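Local coordinates for protein probable eukaryotic D-amino acid tRNA deacylase, LMAJ005534AAA (Leishmania major, PDB 1TC5) that probably hydrolyses D-aminoacyl-tRNAs such as D-tyrosyl-tRNA(Tyr), releasing the D-amino acid and free tRNA, and works as a homodimer, at residues R143-A146 and N147-R151; P83-L86 and E87-P90. All blocks are in the same frame, centred on the assembly; numbering follows the deposited sequence.

Contact 1: R143-A146 and N147-R151; sequences RVDA and NGAPR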
loop_
_atom_site.group_PDB
_atom_site.type_symbol
_atom_site.label_atom_id
_atom_site.label_comp_id
_atom_site.label_asym_id
_atom_site.label_seq_id
_atom_site.Cartn_x
_atom_site.Cartn_y
_atom_site.Cartn_z
ATOM N N ARG A 143 -24.151 -16.938 3.913
ATOM C CA ARG A 143 -24.722 -15.648 4.302
ATOM C C ARG A 143 -24.032 -14.453 3.626
ATOM O O ARG A 143 -24.473 -13.317 3.787
ATOM C CB ARG A 143 -24.631 -15.503 5.824
ATOM C CG ARG A 143 -25.797 -16.133 6.584
ATOM C CD ARG A 143 -26.798 -15.116 7.152
ATOM N NE ARG A 143 -28.181 -15.528 6.935
ATOM C CZ ARG A 143 -28.805 -16.499 7.604
ATOM N NH1 ARG A 143 -28.184 -17.189 8.558
ATOM N NH2 ARG A 143 -30.071 -16.785 7.315
ATOM N N VAL A 144 -22.965 -14.711 2.864
ATOM C CA VAL A 144 -22.220 -13.641 2.193
ATOM C C VAL A 144 -22.216 -13.787 0.677
ATOM O O VAL A 144 -22.452 -14.873 0.138
ATOM C CB VAL A 144 -20.741 -13.558 2.687
ATOM C CG1 VAL A 144 -20.691 -13.405 4.188
ATOM C CG2 VAL A 144 -19.899 -14.774 2.229
ATOM N N ASP A 145 -21.923 -12.680 -0.005
ATOM C CA ASP A 145 -21.899 -12.647 -1.458
ATOM C C ASP A 145 -20.495 -12.902 -1.953
ATOM O O ASP A 145 -19.622 -13.297 -1.183
ATOM C CB ASP A 145 -22.488 -11.321 -1.993
ATOM C CG ASP A 145 -21.700 -10.084 -1.570
ATOM O OD1 ASP A 145 -20.569 -10.209 -1.078
ATOM O OD2 ASP A 145 -22.142 -8.926 -1.698
ATOM N N ALA A 146 -20.272 -12.664 -3.236
ATOM C CA ALA A 146 -18.977 -12.900 -3.870
ATOM C C ALA A 146 -17.818 -12.068 -3.289
ATOM O O ALA A 146 -16.649 -12.484 -3.338
ATOM C CB ALA A 146 -19.100 -12.626 -5.351
ATOM N N ASN A 147 -18.135 -10.901 -2.736
ATOM C CA ASN A 147 -17.122 -10.039 -2.112
ATOM C C ASN A 147 -17.048 -10.164 -0.583
ATOM O O ASN A 147 -16.331 -9.402 0.078
ATOM C CB ASN A 147 -17.370 -8.567 -2.482
ATOM C CG ASN A 147 -17.399 -8.331 -3.984
ATOM O OD1 ASN A 147 -18.468 -8.160 -4.555
ATOM N ND2 ASN A 147 -16.230 -8.274 -4.621
ATOM N N GLY A 148 -17.806 -11.099 -0.018
ATOM C CA GLY A 148 -17.787 -11.369 1.411
ATOM C C GLY A 148 -18.701 -10.479 2.228
ATOM O O GLY A 148 -18.710 -10.577 3.454
ATOM N N ALA A 149 -19.470 -9.624 1.561
ATOM C CA ALA A 149 -20.413 -8.740 2.241
ATOM C C ALA A 149 -21.722 -9.510 2.452
ATOM O O ALA A 149 -21.927 -10.538 1.825
ATOM C CB ALA A 149 -20.655 -7.484 1.426
ATOM N N PRO A 150 -22.606 -9.038 3.326
ATOM C CA PRO A 150 -23.897 -9.720 3.523
ATOM C C PRO A 150 -24.748 -9.902 2.257
ATOM O O PRO A 150 -24.761 -9.000 1.401
ATOM C CB PRO A 150 -24.582 -8.864 4.594
ATOM C CG PRO A 150 -23.410 -8.233 5.335
ATOM C CD PRO A 150 -22.450 -7.898 4.246
ATOM N N ARG A 151 -25.380 -11.091 2.159
ATOM C CA ARG A 151 -26.314 -11.458 1.088
ATOM C C ARG A 151 -27.609 -10.649 1.180
ATOM O O ARG A 151 -28.188 -10.280 0.161
ATOM C CB ARG A 151 -26.646 -12.952 1.147
ATOM C CG ARG A 151 -25.712 -13.842 0.356
ATOM C CD ARG A 151 -26.376 -15.098 -0.196
ATOM N NE ARG A 151 -25.416 -16.195 -0.261
ATOM C CZ ARG A 151 -24.536 -16.385 -1.245
ATOM N NH1 ARG A 151 -24.480 -15.566 -2.302
ATOM N NH2 ARG A 151 -23.694 -17.414 -1.168
HETATM O O HOH W 1 -20.876 -6.881 -3.070
#
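Asp-145 and Ala-149 face each other across a tight reversal of the chain, Asp-145 N donating to Ala-149 O at 2.8 Å, while Gly-148 N closes a type I turn onto Asp-145 O at 3.1 Å. One bond further out, Arg-151 N donates to Arg-143 O, and between these bonds lies a single bridge, Val-144 with Pro-150. The Asp-145 side chain turns back into the loop: with chi1 at 63°, CG sits between backbone N and carbonyl carbon, and OD1 is brought over the turn amides. Ala-149 N reaches Asp-145 OD1 at 2.9 Å from above the carboxylate plane, and Asn-147 N adds a weak bond to the same oxygen, an Asx turn. The combination of a type I turn, a positive phi at Gly-148 (85°) and paired Asp-145 and Ala-149 defines a hairpin loop with a G1 bulge, here without regular strands on its arms. Asp-145 OD2 is tied by one water to Asn-147 OD1, the water donating to both. Asn-147 ND2 points elsewhere, to Ser-171 O and Thr-173 OG1, which pins the loop tip near the end of strand 169-171. From its arm, Val-144 lays CG1 against Gly-148 O at 3.5 Å. The Arg-151 chain, bent at chi2 and chi3, sets its guanidinium over the Val-144 carbonyl: Val-144 O stands 2.9 Å above the plane, over its centre. No hydrogen bond forms there; the N-H groups lie at a poor angle, and NE donates to Ser-142 O instead.

Contact 2: P83-L86 and E87-P90; sequences PQSL and EECP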
loop_
_atom_site.group_PDB
_atom_site.type_symbol
_atom_site.label_atom_id
_atom_site.label_comp_id
_atom_site.label_asym_id
_atom_site.label_seq_id
_atom_site.Cartn_x
_atom_site.Cartn_y
_atom_site.Cartn_z
ATOM N N PRO A 83 3.314 -7.118 18.729
ATOM C CA PRO A 83 2.770 -7.694 17.490
ATOM C C PRO A 83 1.890 -8.930 17.814
ATOM O O PRO A 83 2.174 -9.690 18.733
ATOM C CB PRO A 83 4.019 -8.047 16.680
ATOM C CG PRO A 83 5.108 -7.165 17.236
ATOM C CD PRO A 83 4.787 -7.000 18.700
ATOM N N GLN A 84 0.795 -9.059 17.090
ATOM C CA GLN A 84 -0.170 -10.120 17.307
ATOM C C GLN A 84 -0.499 -10.724 15.961
ATOM O O GLN A 84 -0.381 -10.062 14.923
ATOM C CB GLN A 84 -1.452 -9.552 17.932
ATOM C CG GLN A 84 -1.327 -9.054 19.362
ATOM C CD GLN A 84 -2.703 -8.585 19.922
ATOM O OE1 GLN A 84 -3.266 -7.581 19.459
ATOM N NE2 GLN A 84 -3.214 -9.298 20.910
ATOM N N SER A 85 -0.891 -11.987 15.978
ATOM C CA SER A 85 -1.380 -12.645 14.784
ATOM C C SER A 85 -2.871 -12.372 14.601
ATOM O O SER A 85 -3.605 -12.133 15.555
ATOM C CB SER A 85 -1.169 -14.154 14.878
ATOM O OG SER A 85 -1.923 -14.683 15.928
ATOM N N LEU A 86 -3.308 -12.403 13.352
ATOM C CA LEU A 86 -4.724 -12.399 13.065
ATOM C C LEU A 86 -5.386 -13.586 13.735
ATOM O O LEU A 86 -6.497 -13.465 14.230
ATOM C CB LEU A 86 -4.973 -12.448 11.555
ATOM C CG LEU A 86 -4.852 -11.080 10.919
ATOM C CD1 LEU A 86 -4.491 -11.217 9.441
ATOM C CD2 LEU A 86 -6.179 -10.287 11.137
ATOM N N GLU A 87 -4.694 -14.726 13.779
ATOM C CA GLU A 87 -5.255 -15.937 14.369
ATOM C C GLU A 87 -5.681 -15.700 15.825
ATOM O O GLU A 87 -6.773 -16.070 16.217
ATOM C CB GLU A 87 -4.262 -17.108 14.248
ATOM C CG GLU A 87 -4.695 -18.412 14.917
ATOM C CD GLU A 87 -3.636 -19.508 14.815
ATOM O OE1 GLU A 87 -2.461 -19.268 15.196
ATOM O OE2 GLU A 87 -3.975 -20.629 14.342
ATOM N N GLU A 88 -4.853 -15.027 16.613
ATOM C CA GLU A 88 -5.194 -14.809 18.022
ATOM C C GLU A 88 -6.182 -13.653 18.208
ATOM O O GLU A 88 -6.619 -13.406 19.319
ATOM C CB GLU A 88 -3.929 -14.599 18.875
ATOM C CG GLU A 88 -3.207 -13.271 18.692
ATOM C CD GLU A 88 -1.841 -13.272 19.362
ATOM O OE1 GLU A 88 -1.728 -13.775 20.506
ATOM O OE2 GLU A 88 -0.870 -12.802 18.736
ATOM N N CYS A 89 -6.510 -12.942 17.128
ATOM C CA CYS A 89 -7.554 -11.911 17.163
ATOM C C CYS A 89 -8.624 -12.222 16.085
ATOM O O CYS A 89 -8.690 -11.560 15.064
ATOM C CB CYS A 89 -6.927 -10.531 16.975
ATOM S SG CYS A 89 -5.600 -10.145 18.153
ATOM N N PRO A 90 -9.466 -13.224 16.344
ATOM C CA PRO A 90 -10.457 -13.711 15.365
ATOM C C PRO A 90 -11.464 -12.697 14.842
ATOM O O PRO A 90 -12.039 -12.971 13.785
ATOM C CB PRO A 90 -11.229 -14.814 16.125
ATOM C CG PRO A 90 -10.840 -14.674 17.598
ATOM C CD PRO A 90 -9.511 -13.974 17.616
HETATM O O HOH W 2 1.206 -11.891 20.331
HETATM O O HOH W 3 -1.097 -17.011 16.818
#
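Ser-85 and Glu-88 exchange reciprocal side-chain-to-backbone bonds, an arrangement like that of a capping box but heading a lone turn, not a helix, in the loop that leads from helix 55-67 to strand 93-98. Leu-86 to Cys-89, with Glu-88 in third place, make a type I turn, closed by Cys-89 N on Leu-86 O at 2.9 Å. Glu-88 N donates to Ser-85 OG at 3.0 Å with an N-H...O angle of 154°, and more weakly to Ser-85 O. In return, Ser-85 N donates to Glu-88 OE2 at 2.9 Å; OE2 accepts through its anti lone pair, the one turned away from OE1. Both side chains fold back to do this: Ser-85 (chi1 64°) and Glu-88 (chi1 72°) each place the next atom between backbone N and carbonyl carbon, so that Glu-88 CG packs 3.4 Å from Ser-85 OG. Next to this pair, Cys-89 SG lies over one face of the Gln-84 amide, equally far, 3.7 Å, from CD, OE1 and NE2 of Gln-84, whose OE1 is bonded to Ser-75 OG. Water also bridges the two segments, one molecule joining Ser-85 OG to Glu-87 OE1 and another donating to both Pro-83 O and Glu-88 OE2. Arg-137 bonds both ends of the turn, NH1 on Leu-86 O and NH2 on Cys-89 O, and so probably offsets the closeness of these two acceptors. Glu-88 OE2 receives a backbone N-H and a water hydrogen, with a weak, long ion pair to Lys-69 nearby, a setting that would be expected to stabilise its carboxylate in the charged form.

How the contacts relate
From the N terminus, the chain passes through helix 55-67 and a loop in which contact 2 (83-90) makes its turn just before strand 93-98. It then runs through helix 119-136 into the next long loop, where contact 1 (143-151) reverses the chain ahead of strand 169-171. The contacts are in series, neither nested nor crossed, with centres about 23 Å apart and nearest atoms about 13 Å apart. Yet the strands they precede, 93-98 and 169-171, are parallel neighbours in the mixed sheet. Arg-137, just beyond helix 119-136, reaches contact 2, and Ser-171 anchors contact 1, each joining its loop to a more distant part of the fold.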